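PDB 2XOT: amphoterin-induced protein 1, which promotes the growth and bundling of neurites from hippocampal neurons, and forms homodimers through its leucine-rich repeats. Local coordinates for residues 23-28 and 42-47; 112-117 and 133-138; 190-195 and 217-222. All coordinates share one frame; numbering follows the deposited sequence.

Contact 1 (23-28 and 42-47); sequences LSCSKQ and ALLDLS
Residues 23-27 and 43-47 run parallel, their end-to-end directions 9° apart, with Leu23 paired to Leu44 and Ser24 to Asp45. Leu23 is held at both ends of its backbone: its N donates to Leu43 O at 3.0 Å, and its O accepts from Asp45 N. Cys25 N follows with a 2.8 Å bond to Asp45 O, and beyond the strands Lys27 N reaches Ser47 O at 3.1 Å, prolonging the pairing into the turns.

On the buried side of Leu23 and Leu44, Leu44 CD1 lies 3.8 Å from Leu23 CB and also approaches Cys25 SG; just past the strands Leu46 CD2 meets Cys25 CB. On the face of Ser24 and Asp45 the contact is polar. Asp45 extends its carboxylate away from its backbone N (chi1 -177°), which places OD1 to accept from both Ser47 OG and Ser47 N, the latter closing an Asx turn. OD1 is thus gripped twice, which should restrain the carboxylate's rotation; OD2 accepts a hydrogen bond from a water that lies 2.7 Å from Ser24 OG, and Ser26 CB packs against the same group.

The contact joins the N-terminal cap to the first leucine-rich repeat. Cys25 is tied to Cys16 by a disulfide, and Ser26 OG is hydrogen-bonded to His48 of the second subunit, consistent with dimerisation through the repeats. In the sheet, strand 22-24 is flanked by antiparallel strand 17-19, and strand 43-45 passes the parallel order on to strand 68-70.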
loop_
_atom_site.group_PDB
_atom_site.type_symbol
_atom_site.label_atom_id
_atom_site.label_comp_id
_atom_site.label_asym_id
_atom_site.label_seq_id
_atom_site.Cartn_x
_atom_site.Cartn_y
_atom_site.Cartn_z
ATOM N N LEU B 23 2.048 4.397 -16.441
ATOM C CA LEU B 23 1.644 5.306 -17.528
ATOM C C LEU B 23 1.101 6.544 -16.877
ATOM O O LEU B 23 0.160 6.461 -16.119
ATOM C CB LEU B 23 0.551 4.710 -18.418
ATOM C CG LEU B 23 0.793 3.471 -19.292
ATOM C CD1 LEU B 23 0.057 3.626 -20.621
ATOM C CD2 LEU B 23 2.264 3.099 -19.479
ATOM N N SER B 24 1.705 7.683 -17.149
ATOM C CA SER B 24 1.185 8.971 -16.668
ATOM C C SER B 24 0.606 9.706 -17.881
ATOM O O SER B 24 1.363 10.159 -18.731
ATOM C CB SER B 24 2.325 9.780 -16.020
ATOM O OG SER B 24 1.889 11.031 -15.479
ATOM N N CYS B 25 -0.727 9.791 -17.966
ATOM C CA CYS B 25 -1.400 10.415 -19.108
ATOM C C CYS B 25 -2.368 11.537 -18.647
ATOM O O CYS B 25 -3.466 11.712 -19.196
ATOM C CB CYS B 25 -2.152 9.354 -19.916
ATOM S SG CYS B 25 -1.353 7.738 -20.073
ATOM N N SER B 26 -1.938 12.300 -17.642
ATOM C CA SER B 26 -2.793 13.259 -16.972
ATOM C C SER B 26 -2.692 14.624 -17.617
ATOM O O SER B 26 -1.666 14.958 -18.218
ATOM C CB SER B 26 -2.402 13.371 -15.492
ATOM O OG SER B 26 -1.186 14.070 -15.333
ATOM N N LYS B 27 -3.759 15.401 -17.441
ATOM C CA LYS B 27 -3.853 16.806 -17.846
ATOM C C LYS B 27 -3.541 17.086 -19.321
ATOM O O LYS B 27 -2.865 18.056 -19.657
ATOM C CB LYS B 27 -3.042 17.697 -16.899
ATOM C CG LYS B 27 -3.515 19.126 -16.891
ATOM C CD LYS B 27 -2.913 19.917 -15.764
ATOM C CE LYS B 27 -2.727 21.366 -16.153
ATOM N NZ LYS B 27 -2.337 22.211 -14.950
ATOM N N GLN B 28 -4.103 16.249 -20.189
ATOM C CA GLN B 28 -3.930 16.325 -21.636
ATOM C C GLN B 28 -5.270 16.576 -22.314
ATOM O O GLN B 28 -5.429 16.265 -23.494
ATOM C CB GLN B 28 -3.419 14.989 -22.162
ATOM C CG GLN B 28 -2.084 14.520 -21.629
ATOM C CD GLN B 28 -0.934 15.311 -22.169
ATOM O OE1 GLN B 28 -0.871 15.593 -23.371
ATOM N NE2 GLN B 28 -0.003 15.676 -21.291
ATOM N N ALA B 42 0.976 -1.150 -14.468
ATOM C CA ALA B 42 0.688 -1.323 -13.037
ATOM C C ALA B 42 -0.153 -0.160 -12.483
ATOM O O ALA B 42 -1.059 -0.381 -11.682
ATOM C CB ALA B 42 2.009 -1.436 -12.229
ATOM N N LEU B 43 0.184 1.077 -12.877
ATOM C CA LEU B 43 -0.571 2.284 -12.487
ATOM C C LEU B 43 -0.885 3.055 -13.746
ATOM O O LEU B 43 -0.014 3.236 -14.604
ATOM C CB LEU B 43 0.221 3.158 -11.510
ATOM C CG LEU B 43 -0.399 4.438 -10.926
ATOM C CD1 LEU B 43 -0.039 4.585 -9.446
ATOM C CD2 LEU B 43 0.059 5.674 -11.640
ATOM N N LEU B 44 -2.143 3.448 -13.884
ATOM C CA LEU B 44 -2.595 4.249 -15.003
ATOM C C LEU B 44 -3.221 5.529 -14.476
ATOM O O LEU B 44 -4.259 5.497 -13.768
ATOM C CB LEU B 44 -3.581 3.415 -15.828
ATOM C CG LEU B 44 -4.251 4.083 -17.026
ATOM C CD1 LEU B 44 -3.193 4.683 -17.947
ATOM C CD2 LEU B 44 -5.134 3.041 -17.722
ATOM N N ASP B 45 -2.595 6.659 -14.800
ATOM C CA ASP B 45 -3.073 7.976 -14.352
ATOM C C ASP B 45 -3.677 8.751 -15.504
ATOM O O ASP B 45 -2.926 9.250 -16.331
ATOM C CB ASP B 45 -1.911 8.800 -13.771
ATOM C CG ASP B 45 -2.355 10.139 -13.233
ATOM O OD1 ASP B 45 -3.566 10.456 -13.202
ATOM O OD2 ASP B 45 -1.468 10.897 -12.813
ATOM N N LEU B 46 -5.018 8.836 -15.532
ATOM C CA LEU B 46 -5.766 9.557 -16.557
ATOM C C LEU B 46 -6.523 10.700 -15.905
ATOM O O LEU B 46 -7.567 11.147 -16.409
ATOM C CB LEU B 46 -6.751 8.635 -17.241
ATOM C CG LEU B 46 -6.115 7.594 -18.161
ATOM C CD1 LEU B 46 -6.982 6.361 -18.253
ATOM C CD2 LEU B 46 -5.842 8.227 -19.537
ATOM N N SER B 47 -6.009 11.170 -14.776
ATOM C CA SER B 47 -6.652 12.234 -14.053
ATOM C C SER B 47 -6.521 13.558 -14.806
ATOM O O SER B 47 -5.663 13.695 -15.680
ATOM C CB SER B 47 -6.080 12.346 -12.629
ATOM O OG SER B 47 -4.713 12.675 -12.655
HETATM O O HOH W 1 1.428 11.049 -12.794
#

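Contact 2 (112-117 and 133-138)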
loop_
_atom_site.group_PDB
_atom_site.type_symbol
_atom_site.label_atom_id
_atom_site.label_comp_id
_atom_site.label_asym_id
_atom_site.label_seq_id
_atom_site.Cartn_x
_atom_site.Cartn_y
_atom_site.Cartn_z
ATOM N N GLN B 112 -13.159 -7.451 -7.096
ATOM C CA GLN B 112 -13.106 -8.308 -5.908
ATOM C C GLN B 112 -11.803 -8.236 -5.100
ATOM O O GLN B 112 -11.734 -8.783 -3.996
ATOM C CB GLN B 112 -13.403 -9.757 -6.300
ATOM C CG GLN B 112 -14.804 -9.929 -6.902
ATOM C CD GLN B 112 -15.358 -11.349 -6.740
ATOM O OE1 GLN B 112 -14.636 -12.273 -6.389
ATOM N NE2 GLN B 112 -16.652 -11.512 -6.986
ATOM N N ALA B 113 -10.782 -7.572 -5.643
ATOM C CA ALA B 113 -9.528 -7.331 -4.932
ATOM C C ALA B 113 -9.367 -5.878 -4.517
ATOM O O ALA B 113 -8.356 -5.529 -3.911
ATOM C CB ALA B 113 -8.340 -7.751 -5.798
ATOM N N LEU B 114 -10.359 -5.038 -4.820
ATOM C CA LEU B 114 -10.256 -3.593 -4.558
ATOM C C LEU B 114 -10.190 -3.323 -3.061
ATOM O O LEU B 114 -10.987 -3.878 -2.278
ATOM C CB LEU B 114 -11.440 -2.820 -5.154
ATOM C CG LEU B 114 -11.166 -1.311 -5.312
ATOM C CD1 LEU B 114 -10.262 -1.068 -6.491
ATOM C CD2 LEU B 114 -12.449 -0.542 -5.502
ATOM N N GLU B 115 -9.230 -2.497 -2.667
ATOM C CA GLU B 115 -9.056 -2.151 -1.273
ATOM C C GLU B 115 -9.546 -0.735 -0.948
ATOM O O GLU B 115 -10.083 -0.517 0.127
ATOM C CB GLU B 115 -7.595 -2.322 -0.876
ATOM C CG GLU B 115 -7.105 -3.764 -1.019
ATOM C CD GLU B 115 -5.645 -3.910 -0.606
ATOM O OE1 GLU B 115 -4.855 -2.977 -0.842
ATOM O OE2 GLU B 115 -5.284 -4.956 -0.023
ATOM N N VAL B 116 -9.343 0.215 -1.865
ATOM C CA VAL B 116 -9.711 1.636 -1.645
ATOM C C VAL B 116 -10.542 2.152 -2.840
ATOM O O VAL B 116 -10.121 2.005 -3.981
ATOM C CB VAL B 116 -8.453 2.509 -1.509
ATOM C CG1 VAL B 116 -8.807 3.971 -1.265
ATOM C CG2 VAL B 116 -7.510 1.982 -0.403
ATOM N N LEU B 117 -11.707 2.739 -2.567
ATOM C CA LEU B 117 -12.567 3.332 -3.599
ATOM C C LEU B 117 -12.878 4.775 -3.247
ATOM O O LEU B 117 -13.483 5.058 -2.207
ATOM C CB LEU B 117 -13.866 2.543 -3.708
ATOM C CG LEU B 117 -14.924 3.024 -4.700
ATOM C CD1 LEU B 117 -14.283 3.303 -6.079
ATOM C CD2 LEU B 117 -16.031 2.005 -4.801
ATOM N N GLU B 133 -21.725 -4.995 -3.874
ATOM C CA GLU B 133 -21.880 -6.421 -3.618
ATOM C C GLU B 133 -20.618 -7.179 -4.022
ATOM O O GLU B 133 -20.065 -6.943 -5.093
ATOM C CB GLU B 133 -23.104 -6.951 -4.354
ATOM C CG GLU B 133 -23.436 -8.393 -4.080
ATOM C CD GLU B 133 -23.982 -8.638 -2.697
ATOM O OE1 GLU B 133 -24.192 -7.668 -1.924
ATOM O OE2 GLU B 133 -24.214 -9.822 -2.379
ATOM N N ASP B 134 -20.180 -8.056 -3.111
ATOM C CA ASP B 134 -19.075 -9.009 -3.285
ATOM C C ASP B 134 -17.665 -8.417 -3.220
ATOM O O ASP B 134 -16.674 -9.087 -3.512
ATOM C CB ASP B 134 -19.281 -9.858 -4.546
ATOM C CG ASP B 134 -20.417 -10.872 -4.383
ATOM O OD1 ASP B 134 -20.419 -11.624 -3.386
ATOM O OD2 ASP B 134 -21.311 -10.910 -5.250
ATOM N N MET B 135 -17.565 -7.159 -2.813
ATOM C CA MET B 135 -16.267 -6.527 -2.675
ATOM C C MET B 135 -15.671 -6.979 -1.341
ATOM O O MET B 135 -15.713 -6.260 -0.333
ATOM C CB MET B 135 -16.431 -5.020 -2.762
ATOM C CG MET B 135 -16.943 -4.595 -4.095
ATOM S SD MET B 135 -17.090 -2.811 -4.146
ATOM C CE MET B 135 -15.384 -2.423 -4.504
ATOM N N ALA B 136 -15.134 -8.197 -1.326
ATOM C CA ALA B 136 -14.699 -8.803 -0.066
ATOM C C ALA B 136 -13.473 -8.123 0.528
ATOM O O ALA B 136 -13.193 -8.299 1.713
ATOM C CB ALA B 136 -14.419 -10.302 -0.257
ATOM N N GLN B 137 -12.724 -7.374 -0.275
ATOM C CA GLN B 137 -11.463 -6.797 0.178
ATOM C C GLN B 137 -11.529 -5.288 0.400
ATOM O O GLN B 137 -10.511 -4.695 0.677
ATOM C CB GLN B 137 -10.353 -7.076 -0.840
ATOM C CG GLN B 137 -10.141 -8.556 -1.120
ATOM C CD GLN B 137 -9.682 -9.320 0.103
ATOM O OE1 GLN B 137 -9.067 -8.761 1.014
ATOM N NE2 GLN B 137 -9.969 -10.605 0.126
ATOM N N LEU B 138 -12.704 -4.683 0.256
ATOM C CA LEU B 138 -12.838 -3.218 0.289
ATOM C C LEU B 138 -12.692 -2.740 1.712
ATOM O O LEU B 138 -13.505 -3.094 2.570
ATOM C CB LEU B 138 -14.170 -2.747 -0.291
ATOM C CG LEU B 138 -14.302 -1.220 -0.485
ATOM C CD1 LEU B 138 -13.321 -0.759 -1.564
ATOM C CD2 LEU B 138 -15.716 -0.837 -0.851
HETATM O O HOH W 2 -13.211 -5.651 -2.898
#
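Two successive turns of the leucine-rich-repeat coil meet where residues 112-117 lead into strand 116-118 and residues 133-138 approach the next strand through a type I beta turn, Met135 to Leu138; the closest pair of CA atoms, of Glu115 and Leu138, is 4.2 Å apart. Met135 is also the centre of an inverse gamma turn.

Leu114, Met135 and Leu138 form the apolar side. The Leu114 and Met135 side chains lie alongside each other and point the same way; a bend at the thioether (chi3 82°) helps carry Met135 CE to 3.6 Å from Leu114 CD2. Leu138 runs beside Leu114 in the same sense, its CD1 4.0 Å from Leu114 CD2 and equally near Leu117 CB. These leucines belong to the repeated hydrophobic filling of the solenoid, where Met135 and Leu117 both touch Phe108 and Leu93 of strand 92-94 adjoins Leu114 and Leu117.

Nearer the surface, Gln112 lies side by side with Asp134, amide and carboxylate planes 43° apart, and its NE2 packs against Asp134 CB. Gln137 CG lies 3.3 Å from Gln112 O, and the bend beyond it turns the amide away, where OE1 is hydrogen-bonded to Lys164. Between the backbones, Glu115 CA-H points at Gln137 O (angle at H 166°). A single water completes the join, donating to Leu114 O at 2.9 Å and accepting from Gln137 N at 3.2 Å.

Contact 3 (190-195 and 217-222); sequences VKNGLY and RQLSSV
Lys191 O accepts two bonds from opposite faces of its carbonyl plane: Ser221 OG donates at 2.8 Å from the other segment, and Leu194 N at 3.2 Å closes the type I turn from Lys191 to Leu194. Ser221 can reach it because its CB points toward residues 190-195 and its hydroxyl lies between the backbone N and the carbonyl carbon (chi1 58°). From the same residue, N makes a weak bond to Asn192 O, and CB presses to 3.3 Å from Leu194 O, so this small side chain fits closely against the turn.

Leu219, the N-cap residue of helix 220-223, lays CD1 3.7 Å from Lys191 CB, while its CB and CD2 border the Asn192 amide. That amide also lies by Ser220. At the far end the Tyr195 ring stands obliquely to the helix start, CE1 3.7 Å from Ser221 CA.

Here the C-terminal cap closes the repeat domain. Lys191, Leu219 and Ser221 all rest on Trp214 of helix 205-216. Strand 194-195 ends the parallel run of the solenoid sheet: Leu194 and Tyr195 rest on strand 167-169, and helix 220-223 approaches beside this last strand.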
loop_
_atom_site.group_PDB
_atom_site.type_symbol
_atom_site.label_atom_id
_atom_site.label_comp_id
_atom_site.label_asym_id
_atom_site.label_seq_id
_atom_site.Cartn_x
_atom_site.Cartn_y
_atom_site.Cartn_z
ATOM N N VAL B 190 -14.874 -0.220 13.446
ATOM C CA VAL B 190 -15.676 0.357 12.379
ATOM C C VAL B 190 -15.988 1.824 12.721
ATOM O O VAL B 190 -15.799 2.711 11.898
ATOM C CB VAL B 190 -16.940 -0.457 12.118
ATOM C CG1 VAL B 190 -17.814 0.238 11.088
ATOM C CG2 VAL B 190 -16.555 -1.867 11.613
ATOM N N LYS B 191 -16.404 2.080 13.950
ATOM C CA LYS B 191 -16.769 3.436 14.354
ATOM C C LYS B 191 -15.583 4.369 14.207
ATOM O O LYS B 191 -15.753 5.574 13.945
ATOM C CB LYS B 191 -17.276 3.477 15.810
ATOM C CG LYS B 191 -18.488 2.621 16.171
ATOM C CD LYS B 191 -18.611 2.435 17.726
ATOM C CE LYS B 191 -19.949 1.872 18.131
ATOM N NZ LYS B 191 -20.064 1.577 19.601
ATOM N N ASN B 192 -14.379 3.838 14.433
ATOM C CA ASN B 192 -13.156 4.629 14.368
ATOM C C ASN B 192 -12.960 5.329 13.004
ATOM O O ASN B 192 -12.361 6.399 12.928
ATOM C CB ASN B 192 -11.958 3.740 14.655
ATOM C CG ASN B 192 -10.687 4.506 14.820
ATOM O OD1 ASN B 192 -9.785 4.401 13.996
ATOM N ND2 ASN B 192 -10.573 5.229 15.905
ATOM N N GLY B 193 -13.456 4.708 11.934
ATOM C CA GLY B 193 -13.375 5.287 10.585
ATOM C C GLY B 193 -14.697 5.657 9.948
ATOM O O GLY B 193 -14.783 5.722 8.738
ATOM N N LEU B 194 -15.724 5.899 10.751
ATOM C CA LEU B 194 -17.019 6.313 10.248
ATOM C C LEU B 194 -17.138 7.822 10.403
ATOM O O LEU B 194 -17.379 8.315 11.515
ATOM C CB LEU B 194 -18.138 5.621 11.031
ATOM C CG LEU B 194 -19.557 5.923 10.580
ATOM C CD1 LEU B 194 -19.685 5.656 9.042
ATOM C CD2 LEU B 194 -20.560 5.086 11.418
ATOM N N TYR B 195 -16.950 8.546 9.299
ATOM C CA TYR B 195 -16.865 10.004 9.322
ATOM C C TYR B 195 -18.221 10.620 8.941
ATOM O O TYR B 195 -18.747 10.393 7.851
ATOM C CB TYR B 195 -15.722 10.534 8.426
ATOM C CG TYR B 195 -14.307 10.079 8.796
ATOM C CD1 TYR B 195 -13.554 10.763 9.752
ATOM C CD2 TYR B 195 -13.712 9.002 8.178
ATOM C CE1 TYR B 195 -12.266 10.367 10.085
ATOM C CE2 TYR B 195 -12.426 8.587 8.526
ATOM C CZ TYR B 195 -11.713 9.267 9.479
ATOM O OH TYR B 195 -10.439 8.873 9.808
ATOM N N ARG B 217 -13.795 7.390 23.960
ATOM C CA ARG B 217 -12.967 6.326 23.395
ATOM C C ARG B 217 -11.822 6.838 22.521
ATOM O O ARG B 217 -10.993 6.046 22.051
ATOM C CB ARG B 217 -13.841 5.363 22.594
ATOM C CG ARG B 217 -14.794 4.506 23.455
ATOM C CD ARG B 217 -14.048 3.417 24.222
ATOM N NE ARG B 217 -12.999 2.839 23.380
ATOM C CZ ARG B 217 -13.105 1.735 22.635
ATOM N NH1 ARG B 217 -14.206 1.003 22.651
ATOM N NH2 ARG B 217 -12.064 1.345 21.910
ATOM N N GLN B 218 -11.773 8.153 22.305
ATOM C CA GLN B 218 -10.760 8.780 21.477
ATOM C C GLN B 218 -10.687 8.204 20.073
ATOM O O GLN B 218 -9.608 8.053 19.511
ATOM C CB GLN B 218 -9.397 8.752 22.182
ATOM C CG GLN B 218 -9.342 9.733 23.337
ATOM C CD GLN B 218 -7.969 9.782 23.979
ATOM O OE1 GLN B 218 -7.558 8.848 24.655
ATOM N NE2 GLN B 218 -7.248 10.868 23.744
ATOM N N LEU B 219 -11.855 7.926 19.498
ATOM C CA LEU B 219 -11.952 7.471 18.121
ATOM C C LEU B 219 -11.576 8.624 17.185
ATOM O O LEU B 219 -11.992 9.755 17.402
ATOM C CB LEU B 219 -13.374 6.994 17.818
ATOM C CG LEU B 219 -13.940 5.877 18.696
ATOM C CD1 LEU B 219 -15.307 5.453 18.184
ATOM C CD2 LEU B 219 -12.996 4.659 18.820
ATOM N N SER B 220 -10.793 8.315 16.156
ATOM C CA SER B 220 -10.260 9.318 15.225
ATOM C C SER B 220 -11.331 10.070 14.507
ATOM O O SER B 220 -11.189 11.259 14.258
ATOM C CB SER B 220 -9.391 8.647 14.184
ATOM O OG SER B 220 -8.388 7.914 14.834
ATOM N N SER B 221 -12.408 9.362 14.171
ATOM C CA SER B 221 -13.557 9.960 13.482
ATOM C C SER B 221 -14.120 11.165 14.266
ATOM O O SER B 221 -14.660 12.101 13.675
ATOM C CB SER B 221 -14.644 8.893 13.239
ATOM O OG SER B 221 -15.091 8.285 14.447
ATOM N N VAL B 222 -13.986 11.134 15.592
ATOM C CA VAL B 222 -14.361 12.266 16.443
ATOM C C VAL B 222 -13.172 13.182 16.769
ATOM O O VAL B 222 -13.240 14.393 16.555
ATOM C CB VAL B 222 -15.013 11.769 17.754
ATOM C CG1 VAL B 222 -15.087 12.889 18.787
ATOM C CG2 VAL B 222 -16.406 11.220 17.473
#

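How the contacts relate
Along the chain the three contacts follow in series, none nested in or crossing another. Contact 1 closes a 13-residue connection without helix or strand, coupling the N-terminal cap to the first repeat. Contact 2 closes across 15 intervening residues, one turn of the coil on, joining the fourth repeat to the start of the fifth, with its centre about 22 Å from that of contact 1. Contact 3 closes a 21-residue excursion that contains helix 205-216, and packs helix 220-223 against the final strand within the C-terminal cap region, its centre about 21 Å from that of contact 2. All three reach the same long sheet, contacts 1 and 3 near its two ends; the immunoglobulin domain follows later in the chain.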